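Local coordinates for alpha-Amylase (PDB 2B5D), which is a glycoside hydrolase family 57 protein, named as an alpha-amylase, built on a largely parallel sheet wrapped in helices, at residues Q217-V222 with E391-T396. Numbering follows the deposited sequence.
Sequences QPRYGV and EVQIAT
Arg-219 lies between two residues of 391-396, Glu-391 at its tip and Gln-393 along its length. Its CB and CG both pass beside the Gln-393 amide. The same CG sits over the centre of the Tyr-220 ring, 3.7 Å above its plane, a placement that suits a long aliphatic shank. CG stands between the backbone N and the carbonyl carbon (chi1 71°), and from there the chain runs extended to NE, bringing the guanidinium up to the carboxylate. NE and NH1 both turn to Glu-391 OE2, at 3.4 and 3.3 Å, in weak hydrogen bonds that form a salt bridge; the two planes are only 21° apart. Gln-393 CB covers one guanidinium face, 4.0 Å from CZ, and NH2 lies 3.5 Å from Gln-393 CD. Pro-218 to Gly-221 form a type I beta turn. Its first residue supplies only a carbonyl O, here to Gly-221 N in a weak bond of 3.0 Å, so a proline without an N-H loses nothing, while Gly-221 readily accepts its positive phi. The turn precedes strand 226-227, a short antiparallel strand at the edge of a sheet consistent with the incomplete (beta/alpha)7 barrel of family 57. Segment 391-396 bonds to Met-227 through the backbones of Gln-393 and Ala-395, and Pro-218 packs on Ile-226. Tyr-220 donates its OH to Glu-391 OE2 at 2.7 Å, from the syn side but 33° out of the carboxylate plane, with ring and carboxylate steeply inclined. One carboxylate oxygen thus takes three donors, and the positive guanidinium probably favours the ionised acid. Glutamate suits because its two methylenes, extended with CG anti to the backbone N, carry the carboxylate to both partners. At the other end, Pro-218 CG packs loosely against Ala-395 CB at 4.4 Å, two compact apolar groups.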
loop_
_atom_site.group_PDB
_atom_site.type_symbol
_atom_site.label_atom_id
_atom_site.label_comp_id
_atom_site.label_asym_id
_atom_site.label_seq_id
_atom_site.Cartn_x
_atom_site.Cartn_y
_atom_site.Cartn_z
ATOM N N GLN A 217 42.658 13.849 -22.984
ATOM C CA GLN A 217 41.418 14.161 -23.672
ATOM C C GLN A 217 41.672 14.053 -25.163
ATOM O O GLN A 217 42.698 14.494 -25.647
ATOM C CB GLN A 217 40.904 15.565 -23.325
ATOM C CG GLN A 217 40.403 15.764 -21.887
ATOM C CD GLN A 217 39.561 17.051 -21.739
ATOM O OE1 GLN A 217 38.816 17.245 -20.752
ATOM N NE2 GLN A 217 39.702 17.949 -22.711
ATOM N N PRO A 218 40.760 13.416 -25.900
ATOM C CA PRO A 218 40.772 13.505 -27.369
ATOM C C PRO A 218 40.933 14.924 -27.932
ATOM O O PRO A 218 40.261 15.858 -27.484
ATOM C CB PRO A 218 39.420 12.939 -27.742
ATOM C CG PRO A 218 39.166 11.897 -26.659
ATOM C CD PRO A 218 39.727 12.500 -25.399
ATOM N N ARG A 219 41.760 15.061 -28.964
ATOM C CA ARG A 219 42.215 16.383 -29.397
ATOM C C ARG A 219 41.098 17.243 -29.979
ATOM O O ARG A 219 41.028 18.436 -29.667
ATOM C CB ARG A 219 43.429 16.298 -30.316
ATOM C CG ARG A 219 43.210 15.758 -31.729
ATOM C CD ARG A 219 44.555 15.830 -32.539
ATOM N NE ARG A 219 44.484 14.843 -33.611
ATOM C CZ ARG A 219 44.942 13.594 -33.501
ATOM N NH1 ARG A 219 44.742 12.717 -34.484
ATOM N NH2 ARG A 219 45.577 13.240 -32.393
ATOM N N TYR A 220 40.239 16.609 -30.783
ATOM C CA TYR A 220 39.034 17.195 -31.298
ATOM C C TYR A 220 37.792 17.111 -30.395
ATOM O O TYR A 220 36.704 17.122 -30.922
ATOM C CB TYR A 220 38.702 16.554 -32.650
ATOM C CG TYR A 220 39.826 16.727 -33.650
ATOM C CD1 TYR A 220 40.407 15.619 -34.282
ATOM C CD2 TYR A 220 40.336 18.015 -33.934
ATOM C CE1 TYR A 220 41.460 15.775 -35.199
ATOM C CE2 TYR A 220 41.391 18.200 -34.819
ATOM C CZ TYR A 220 41.948 17.075 -35.453
ATOM O OH TYR A 220 42.965 17.267 -36.338
ATOM N N GLY A 221 37.952 17.019 -29.074
ATOM C CA GLY A 221 36.850 16.727 -28.143
ATOM C C GLY A 221 35.786 15.734 -28.596
ATOM O O GLY A 221 36.126 14.676 -29.144
ATOM N N VAL A 222 34.496 16.063 -28.421
ATOM C CA VAL A 222 33.438 15.120 -28.759
ATOM C C VAL A 222 33.040 15.162 -30.189
ATOM O O VAL A 222 32.125 14.451 -30.601
ATOM C CB VAL A 222 32.169 15.279 -27.877
ATOM C CG1 VAL A 222 32.515 14.991 -26.453
ATOM C CG2 VAL A 222 31.500 16.731 -28.030
ATOM N N GLU A 391 41.703 10.507 -40.646
ATOM C CA GLU A 391 42.363 10.826 -39.405
ATOM C C GLU A 391 41.358 10.539 -38.314
ATOM O O GLU A 391 40.217 11.030 -38.361
ATOM C CB GLU A 391 42.843 12.268 -39.363
ATOM C CG GLU A 391 43.414 12.744 -38.000
ATOM C CD GLU A 391 43.573 14.283 -37.973
ATOM O OE1 GLU A 391 43.187 14.893 -39.001
ATOM O OE2 GLU A 391 44.079 14.863 -36.959
ATOM N N VAL A 392 41.749 9.662 -37.399
ATOM C CA VAL A 392 41.050 9.448 -36.164
ATOM C C VAL A 392 42.107 9.123 -35.165
ATOM O O VAL A 392 43.026 8.357 -35.453
ATOM C CB VAL A 392 39.940 8.354 -36.233
ATOM C CG1 VAL A 392 39.998 7.557 -37.538
ATOM C CG2 VAL A 392 39.931 7.473 -34.967
ATOM N N GLN A 393 41.999 9.742 -34.016
ATOM C CA GLN A 393 42.891 9.544 -32.896
ATOM C C GLN A 393 42.565 8.235 -32.166
ATOM O O GLN A 393 41.410 7.775 -32.213
ATOM C CB GLN A 393 42.696 10.712 -31.946
ATOM C CG GLN A 393 43.523 10.697 -30.710
ATOM C CD GLN A 393 43.445 12.000 -29.948
ATOM O OE1 GLN A 393 44.446 12.469 -29.457
ATOM N NE2 GLN A 393 42.262 12.619 -29.895
ATOM N N ILE A 394 43.560 7.677 -31.465
ATOM C CA ILE A 394 43.376 6.473 -30.699
ATOM C C ILE A 394 43.343 6.841 -29.228
ATOM O O ILE A 394 44.246 7.514 -28.719
ATOM C CB ILE A 394 44.518 5.423 -30.943
ATOM C CG1 ILE A 394 44.502 4.944 -32.383
ATOM C CG2 ILE A 394 44.314 4.199 -30.068
ATOM C CD1 ILE A 394 45.670 4.062 -32.709
ATOM N N ALA A 395 42.327 6.374 -28.516
ATOM C CA ALA A 395 42.206 6.806 -27.128
ATOM C C ALA A 395 41.481 5.752 -26.361
ATOM O O ALA A 395 40.790 4.959 -26.928
ATOM C CB ALA A 395 41.452 8.195 -27.047
ATOM N N THR A 396 41.670 5.723 -25.058
ATOM C CA THR A 396 40.802 4.852 -24.272
ATOM C C THR A 396 39.764 5.631 -23.428
ATOM O O THR A 396 40.145 6.376 -22.542
ATOM C CB THR A 396 41.571 3.738 -23.465
ATOM O OG1 THR A 396 41.895 4.204 -22.167
ATOM C CG2 THR A 396 42.838 3.365 -24.134
#